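Transposon Tn7 transposition protein TnsA (Escherichia coli, PDB 1T0F) cuts the 5' DNA strands at the transposon ends and, together with TnsB, forms the transposase that moves Tn7. Local coordinates at residues L73-S78 and F246-S251; I179-S184 and K250-N255; Q219-Y224 and G229-E234. One frame throughout, in Å; residues are numbered along the deposited sequence.

Contact 1 of 3, residues L73-S78 and F246-S251; sequences LEWESS and FNIYKS
Helix 64-75 of the restriction-enzyme-like nuclease region presents Trp75 to the turn at Asn247-Lys250 in the C-terminal part of the chain. The indole's CG is anti to the backbone N (chi1 176°), which carries the ring out from the helix toward the turn. Tyr249 drives the edge formed by its CD2 and CE2 into one indole face: Tyr249 CD2 sits 3.5 Å above the plane of the Trp75 ring system, over its centre, and Tyr249 CE2 comes to 3.4 Å from Trp75 CE3. The T-shaped (edge-to-face) pair has its six-membered ring planes at 68°, with centroids 4.6 Å apart, so the weakly positive C-H rim of the tyrosine meets the tryptophan's electron-rich face. Tyr249 belongs to a type I beta turn, closed by Lys250 N to Asn247 O at 3.0 Å. Asparagine suits its first position because the short side chain also folds back as an Asx turn: Asn247 OD1 accepts from Tyr249 N, 3.3 Å away and above the carbonyl plane. The same OD1 takes a weak hydrogen bond from Trp75 NE1 at 3.4 Å, with the amide plane only 18° from the indole. Beside it, Phe246 O lies 3.6 Å from Trp75 CD1 at the ring edge, and Ile248 CG1 touches Trp75 CD1 obliquely at 4.0 Å. Another protein chain of the assembly packs an apolar side chain on Tyr249.

Contact 2 of 3, residues I179-S184 and K250-N255; sequences IEWLYS and KSFRAN
Trp181, on helix 173-183, meets Phe252, on the short 3-10 turn 252-254, in an aromatic contact of the C-terminal region of TnsA, which is related to helix-turn-helix domains. Both side chains take the extended first torsion, CG anti to the backbone N (chi1 177° for Trp181 and 179° for Phe252), so each ring is carried away from its own backbone toward the other. Only the far rim of the indole touches. Trp181 CZ3 lies over one face of the phenyl ring, displaced toward its rim, 3.7 Å from Phe252 CD1 and 3.8 Å from Phe252 CG. Next to it, Trp181 CH2 stands 3.9 Å from Phe252 CE1. With centroids 5.0 Å apart and planes inclined by 32°, the rings meet obliquely. Phe252 also packs on Ile213, Ile214 and Ile235 and has an edge-to-face neighbour, Phe246, while Trp181 also receives Arg236 in a cation-pi contact. An alanine in place of Phe252 would lack the ring, and would probably open a gap among these isoleucines and leave the outer rim of Trp181 without its support. The turn that holds out Phe252 is fixed at Ser251 O, which is gripped from opposite faces of its plane: Ala254 N approaches Ser251 O to 2.9 Å and Asn255 ND2 to 3.0 Å.

Contact 3 of 3, residues Q219-Y224 and G229-E234; sequences QVDIAY and GKTLSE
Asp221 and Thr231 join helix 213-223 to helix 230-240, consecutive helices of the C-terminal region linked by a short loop; the two local segments meet at 128°, with axes 9.2 Å apart at closest. The aspartate CB points toward the second helix, and with CG set beside its own backbone N (chi1 -64°) the carboxylate arrives at that helix's first turn. OD1 accepts twice from one residue. Thr231 N reaches Asp221 OD1 at 3.0 Å, nearly straight (160°) and on the syn lone pair, while Thr231 OG1 donates to Asp221 OD1 from above the carboxylate plane at 2.7 Å. Threonine suits the place because its hydroxyl supplies this second donor. Its apolar side serves too, the methyl Thr231 CG2 lying 4.1 Å from Val220 CG1. Asp221 OD2 takes a weak bond from Gly229 N at 3.4 Å; Gly229 holds the N-cap position with a positive phi, easy for glycine. The carboxylate is likely to be stabilised by the N-H groups of the helix's first turn. Leu232 N is reached through a water, which accepts from Leu232 N at 3.1 Å and donates to Asp221 OD2 at an unusually short 2.5 Å.

Overall arrangement
Contacts 1 and 2 are neighbours, their centres 12 Å apart, and share Lys250 and Ser251 of one loop. Asn247 N, from the turn of contact 1, lies 3.0 Å from Asn255 OD1 of contact 2, a probable hydrogen bond, and Phe246 CE1 lies 3.7 Å from Leu182 CD1. Contact 3 is formed within the chain between 184 and 250; its centre is 18 Å from that of contact 2, yet Leu232 CD1 comes to 4.0 Å from Phe252 CE1. Contacts 1 and 3 do not touch, with nearest atoms about 10 Å apart. All three lie away from the magnesium site of Asp117, Gln133 and Val134, although segment 73-78 holds Glu76, probably an active-site residue, which takes no part in the contact.

Contact 1 of 3, residues L73-S78 and F246-S251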
# COMPACT_ATOMS: atom_id res chain seq x y z
N LEU A 73 2.34 -6.99 0.07
CA LEU A 73 3.55 -6.88 -0.75
C LEU A 73 4.81 -7.25 0.03
O LEU A 73 5.68 -7.96 -0.48
CB LEU A 73 3.70 -5.46 -1.30
CG LEU A 73 2.68 -4.98 -2.33
CD1 LEU A 73 2.85 -3.47 -2.55
CD2 LEU A 73 2.86 -5.74 -3.64
N GLU A 74 4.90 -6.75 1.26
CA GLU A 74 6.05 -6.99 2.14
C GLU A 74 6.17 -8.48 2.49
O GLU A 74 7.24 -8.96 2.84
CB GLU A 74 5.90 -6.15 3.41
CG GLU A 74 7.00 -6.28 4.45
CD GLU A 74 8.30 -5.56 4.08
OE1 GLU A 74 8.27 -4.58 3.30
OE2 GLU A 74 9.36 -5.97 4.60
N TRP A 75 5.06 -9.20 2.39
CA TRP A 75 5.06 -10.64 2.67
C TRP A 75 5.70 -11.45 1.54
O TRP A 75 6.32 -12.49 1.79
CB TRP A 75 3.62 -11.12 2.87
CG TRP A 75 3.49 -12.60 3.07
CD1 TRP A 75 3.65 -13.29 4.24
CD2 TRP A 75 3.22 -13.58 2.06
NE1 TRP A 75 3.48 -14.64 4.02
CE2 TRP A 75 3.22 -14.84 2.69
CE3 TRP A 75 2.97 -13.51 0.68
CZ2 TRP A 75 2.98 -16.03 1.99
CZ3 TRP A 75 2.74 -14.69 -0.02
CH2 TRP A 75 2.75 -15.93 0.64
N GLU A 76 5.55 -11.00 0.30
CA GLU A 76 6.09 -11.70 -0.87
C GLU A 76 7.62 -11.75 -0.91
O GLU A 76 8.27 -10.71 -0.90
CB GLU A 76 5.59 -11.04 -2.16
CG GLU A 76 4.08 -11.14 -2.38
CD GLU A 76 3.61 -12.56 -2.67
OE1 GLU A 76 4.45 -13.41 -3.03
OE2 GLU A 76 2.39 -12.81 -2.55
N SER A 77 8.18 -12.95 -0.98
CA SER A 77 9.64 -13.07 -0.99
C SER A 77 10.34 -12.40 -2.18
O SER A 77 11.44 -11.88 -2.03
CB SER A 77 10.05 -14.55 -0.93
OG SER A 77 9.71 -15.23 -2.12
N SER A 78 9.69 -12.39 -3.34
CA SER A 78 10.28 -11.81 -4.54
C SER A 78 10.32 -10.28 -4.63
O SER A 78 11.06 -9.73 -5.44
CB SER A 78 9.57 -12.35 -5.78
OG SER A 78 8.23 -11.89 -5.82
N PHE A 246 4.90 -11.43 9.83
CA PHE A 246 4.53 -12.83 10.00
C PHE A 246 3.77 -13.36 8.79
O PHE A 246 3.63 -12.66 7.80
CB PHE A 246 3.66 -12.98 11.25
CG PHE A 246 2.34 -12.24 11.18
CD1 PHE A 246 2.29 -10.86 11.28
CD2 PHE A 246 1.15 -12.95 11.01
CE1 PHE A 246 1.06 -10.17 11.22
CE2 PHE A 246 -0.08 -12.28 10.95
CZ PHE A 246 -0.12 -10.89 11.05
N ASN A 247 3.29 -14.60 8.87
CA ASN A 247 2.54 -15.16 7.77
C ASN A 247 1.12 -14.61 7.85
O ASN A 247 0.24 -15.20 8.49
CB ASN A 247 2.51 -16.70 7.85
CG ASN A 247 1.84 -17.32 6.64
OD1 ASN A 247 1.39 -16.62 5.74
ND2 ASN A 247 1.77 -18.65 6.62
N ILE A 248 0.91 -13.46 7.21
CA ILE A 248 -0.38 -12.78 7.22
C ILE A 248 -1.51 -13.56 6.57
O ILE A 248 -2.68 -13.24 6.75
CB ILE A 248 -0.29 -11.40 6.52
CG1 ILE A 248 0.08 -11.58 5.04
CG2 ILE A 248 0.77 -10.56 7.19
CD1 ILE A 248 -0.11 -10.32 4.20
N TYR A 249 -1.16 -14.59 5.80
CA TYR A 249 -2.17 -15.40 5.14
C TYR A 249 -2.70 -16.49 6.06
O TYR A 249 -3.55 -17.28 5.69
CB TYR A 249 -1.59 -16.00 3.85
CG TYR A 249 -1.54 -14.96 2.75
CD1 TYR A 249 -2.70 -14.59 2.06
CD2 TYR A 249 -0.35 -14.30 2.44
CE1 TYR A 249 -2.67 -13.58 1.09
CE2 TYR A 249 -0.32 -13.29 1.48
CZ TYR A 249 -1.48 -12.94 0.81
OH TYR A 249 -1.44 -11.94 -0.14
N LYS A 250 -2.19 -16.49 7.29
CA LYS A 250 -2.63 -17.43 8.31
C LYS A 250 -2.99 -16.58 9.51
O LYS A 250 -2.33 -15.57 9.77
CB LYS A 250 -1.49 -18.39 8.66
CG LYS A 250 -1.85 -19.44 9.70
CD LYS A 250 -0.68 -20.38 9.94
CE LYS A 250 -0.28 -21.11 8.66
NZ LYS A 250 0.84 -22.06 8.89
N SER A 251 -4.04 -16.95 10.23
CA SER A 251 -4.44 -16.19 11.41
C SER A 251 -3.19 -16.05 12.27
O SER A 251 -2.44 -17.01 12.44
CB SER A 251 -5.52 -16.95 12.18
OG SER A 251 -5.97 -16.19 13.29

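Contact 2 of 3, residues I179-S184 and K250-N255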
# COMPACT_ATOMS: atom_id res chain seq x y z
N ILE A 179 -5.53 -7.79 10.12
CA ILE A 179 -5.41 -6.34 10.20
C ILE A 179 -6.41 -5.79 11.22
O ILE A 179 -6.13 -4.84 11.94
CB ILE A 179 -5.64 -5.70 8.81
CG1 ILE A 179 -4.45 -6.01 7.89
CG2 ILE A 179 -5.84 -4.19 8.94
CD1 ILE A 179 -4.63 -5.55 6.45
N GLU A 180 -7.58 -6.42 11.27
CA GLU A 180 -8.62 -6.01 12.20
C GLU A 180 -8.12 -6.16 13.64
O GLU A 180 -8.30 -5.28 14.47
CB GLU A 180 -9.86 -6.89 12.00
CG GLU A 180 -11.06 -6.16 11.42
CD GLU A 180 -11.95 -7.07 10.58
OE1 GLU A 180 -12.29 -8.17 11.04
OE2 GLU A 180 -12.30 -6.66 9.45
N TRP A 181 -7.47 -7.28 13.91
CA TRP A 181 -6.95 -7.54 15.25
C TRP A 181 -5.73 -6.67 15.56
O TRP A 181 -5.65 -6.06 16.63
CB TRP A 181 -6.58 -9.02 15.37
CG TRP A 181 -5.97 -9.35 16.69
CD1 TRP A 181 -6.59 -9.42 17.90
CD2 TRP A 181 -4.58 -9.60 16.94
NE1 TRP A 181 -5.68 -9.69 18.89
CE2 TRP A 181 -4.43 -9.80 18.32
CE3 TRP A 181 -3.44 -9.66 16.12
CZ2 TRP A 181 -3.19 -10.07 18.92
CZ3 TRP A 181 -2.21 -9.92 16.71
CH2 TRP A 181 -2.09 -10.12 18.09
N LEU A 182 -4.80 -6.59 14.61
CA LEU A 182 -3.59 -5.81 14.79
C LEU A 182 -3.78 -4.31 14.85
O LEU A 182 -3.01 -3.62 15.51
CB LEU A 182 -2.61 -6.09 13.65
CG LEU A 182 -1.56 -7.19 13.78
CD1 LEU A 182 -0.72 -7.17 12.52
CD2 LEU A 182 -0.69 -6.94 15.01
N TYR A 183 -4.79 -3.81 14.15
CA TYR A 183 -5.02 -2.37 14.09
C TYR A 183 -6.42 -1.94 14.53
O TYR A 183 -6.86 -0.85 14.19
CB TYR A 183 -4.75 -1.88 12.66
CG TYR A 183 -3.35 -2.19 12.16
CD1 TYR A 183 -2.30 -1.30 12.37
CD2 TYR A 183 -3.08 -3.38 11.48
CE1 TYR A 183 -1.01 -1.58 11.91
CE2 TYR A 183 -1.80 -3.67 11.02
CZ TYR A 183 -0.77 -2.77 11.24
OH TYR A 183 0.50 -3.06 10.79
N SER A 184 -7.11 -2.80 15.28
CA SER A 184 -8.45 -2.48 15.76
C SER A 184 -8.43 -1.13 16.45
O SER A 184 -9.35 -0.33 16.30
CB SER A 184 -8.92 -3.54 16.76
OG SER A 184 -8.08 -3.54 17.90
N LYS A 250 -2.19 -16.49 7.29
CA LYS A 250 -2.63 -17.43 8.31
C LYS A 250 -2.99 -16.58 9.51
O LYS A 250 -2.33 -15.57 9.77
CB LYS A 250 -1.49 -18.39 8.66
CG LYS A 250 -1.85 -19.44 9.70
CD LYS A 250 -0.68 -20.38 9.94
CE LYS A 250 -0.28 -21.11 8.66
NZ LYS A 250 0.84 -22.06 8.89
N SER A 251 -4.04 -16.95 10.23
CA SER A 251 -4.44 -16.19 11.41
C SER A 251 -3.19 -16.05 12.27
O SER A 251 -2.44 -17.01 12.44
CB SER A 251 -5.52 -16.95 12.18
OG SER A 251 -5.97 -16.19 13.29
N PHE A 252 -2.95 -14.85 12.80
CA PHE A 252 -1.77 -14.63 13.62
C PHE A 252 -1.72 -15.63 14.78
O PHE A 252 -0.67 -16.18 15.08
CB PHE A 252 -1.77 -13.19 14.16
CG PHE A 252 -0.59 -12.87 15.04
CD1 PHE A 252 -0.60 -13.23 16.40
CD2 PHE A 252 0.54 -12.23 14.52
CE1 PHE A 252 0.50 -12.95 17.22
CE2 PHE A 252 1.64 -11.96 15.33
CZ PHE A 252 1.63 -12.32 16.68
N ARG A 253 -2.86 -15.87 15.41
CA ARG A 253 -2.92 -16.79 16.55
C ARG A 253 -2.50 -18.21 16.17
O ARG A 253 -2.15 -19.02 17.03
CB ARG A 253 -4.33 -16.83 17.13
CG ARG A 253 -5.29 -17.67 16.31
CD ARG A 253 -6.70 -17.58 16.83
NE ARG A 253 -7.26 -16.26 16.61
CZ ARG A 253 -8.52 -15.93 16.84
NH1 ARG A 253 -9.36 -16.85 17.31
NH2 ARG A 253 -8.95 -14.70 16.61
N ALA A 254 -2.53 -18.50 14.87
CA ALA A 254 -2.16 -19.82 14.36
C ALA A 254 -0.72 -19.89 13.87
O ALA A 254 -0.23 -20.96 13.49
CB ALA A 254 -3.12 -20.21 13.24
N ASN A 255 -0.03 -18.76 13.87
CA ASN A 255 1.36 -18.74 13.42
C ASN A 255 2.28 -19.43 14.42
O ASN A 255 2.05 -19.35 15.62
CB ASN A 255 1.86 -17.29 13.26
CG ASN A 255 1.61 -16.72 11.88
OD1 ASN A 255 2.54 -16.29 11.20
ND2 ASN A 255 0.35 -16.70 11.46

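Contact 3 of 3, residues Q219-Y224 and G229-E234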
# COMPACT_ATOMS: atom_id res chain seq x y z
N GLN A 219 3.70 -18.55 27.91
CA GLN A 219 4.69 -19.32 28.65
C GLN A 219 5.85 -18.41 29.04
O GLN A 219 6.52 -18.64 30.05
CB GLN A 219 5.16 -20.51 27.81
CG GLN A 219 4.01 -21.44 27.43
CD GLN A 219 4.45 -22.69 26.69
OE1 GLN A 219 5.05 -23.59 27.27
NE2 GLN A 219 4.13 -22.76 25.40
N VAL A 220 6.07 -17.37 28.24
CA VAL A 220 7.14 -16.41 28.51
C VAL A 220 6.74 -15.52 29.69
O VAL A 220 7.59 -15.12 30.49
CB VAL A 220 7.43 -15.52 27.27
CG1 VAL A 220 8.36 -14.37 27.66
CG2 VAL A 220 8.09 -16.36 26.19
N ASP A 221 5.45 -15.21 29.80
CA ASP A 221 4.97 -14.39 30.91
C ASP A 221 5.11 -15.20 32.20
O ASP A 221 5.59 -14.69 33.21
CB ASP A 221 3.50 -14.00 30.72
CG ASP A 221 3.28 -13.13 29.50
OD1 ASP A 221 4.15 -12.29 29.19
OD2 ASP A 221 2.22 -13.29 28.85
N ILE A 222 4.69 -16.45 32.15
CA ILE A 222 4.78 -17.32 33.32
C ILE A 222 6.24 -17.46 33.75
O ILE A 222 6.57 -17.24 34.91
CB ILE A 222 4.23 -18.73 33.02
CG1 ILE A 222 2.76 -18.63 32.60
CG2 ILE A 222 4.36 -19.62 34.24
CD1 ILE A 222 2.15 -19.95 32.17
N ALA A 223 7.10 -17.80 32.79
CA ALA A 223 8.52 -17.97 33.06
C ALA A 223 9.14 -16.76 33.77
O ALA A 223 9.66 -16.90 34.88
CB ALA A 223 9.27 -18.25 31.77
N TYR A 224 9.09 -15.60 33.14
CA TYR A 224 9.66 -14.38 33.71
C TYR A 224 8.73 -13.69 34.70
O TYR A 224 8.96 -12.53 35.06
CB TYR A 224 10.04 -13.39 32.61
CG TYR A 224 11.15 -13.85 31.69
CD1 TYR A 224 10.93 -14.84 30.74
CD2 TYR A 224 12.43 -13.29 31.78
CE1 TYR A 224 11.96 -15.27 29.89
CE2 TYR A 224 13.46 -13.71 30.94
CZ TYR A 224 13.22 -14.69 30.00
OH TYR A 224 14.23 -15.11 29.17
N GLY A 229 -0.43 -11.41 29.68
CA GLY A 229 -0.52 -10.89 28.33
C GLY A 229 0.51 -9.83 27.98
O GLY A 229 0.38 -9.14 26.97
N LYS A 230 1.56 -9.71 28.80
CA LYS A 230 2.60 -8.72 28.56
C LYS A 230 3.40 -8.94 27.28
O LYS A 230 3.54 -8.04 26.46
CB LYS A 230 3.58 -8.69 29.75
CG LYS A 230 4.72 -7.70 29.59
CD LYS A 230 4.18 -6.29 29.43
CE LYS A 230 5.31 -5.29 29.24
NZ LYS A 230 4.80 -3.90 29.03
N THR A 231 3.92 -10.15 27.11
CA THR A 231 4.72 -10.48 25.94
C THR A 231 3.95 -10.33 24.63
O THR A 231 4.47 -9.78 23.66
CB THR A 231 5.28 -11.90 26.08
OG1 THR A 231 6.02 -12.00 27.30
CG2 THR A 231 6.19 -12.23 24.91
N LEU A 232 2.70 -10.81 24.59
CA LEU A 232 1.90 -10.69 23.38
C LEU A 232 1.67 -9.23 23.02
O LEU A 232 1.69 -8.86 21.84
CB LEU A 232 0.55 -11.39 23.54
CG LEU A 232 -0.41 -11.27 22.34
CD1 LEU A 232 0.22 -11.86 21.10
CD2 LEU A 232 -1.73 -11.99 22.65
N SER A 233 1.44 -8.39 24.03
CA SER A 233 1.20 -6.97 23.78
C SER A 233 2.43 -6.32 23.16
O SER A 233 2.31 -5.44 22.31
CB SER A 233 0.83 -6.24 25.08
OG SER A 233 1.91 -6.22 26.00
N GLU A 234 3.62 -6.77 23.57
CA GLU A 234 4.85 -6.22 23.01
C GLU A 234 5.01 -6.68 21.57
O GLU A 234 5.34 -5.90 20.69
CB GLU A 234 6.05 -6.68 23.84
CG GLU A 234 5.97 -6.30 25.30
CD GLU A 234 7.24 -6.63 26.06
OE1 GLU A 234 7.80 -7.73 25.83
OE2 GLU A 234 7.68 -5.80 26.89
O HOH W 1 1.49 -12.91 26.48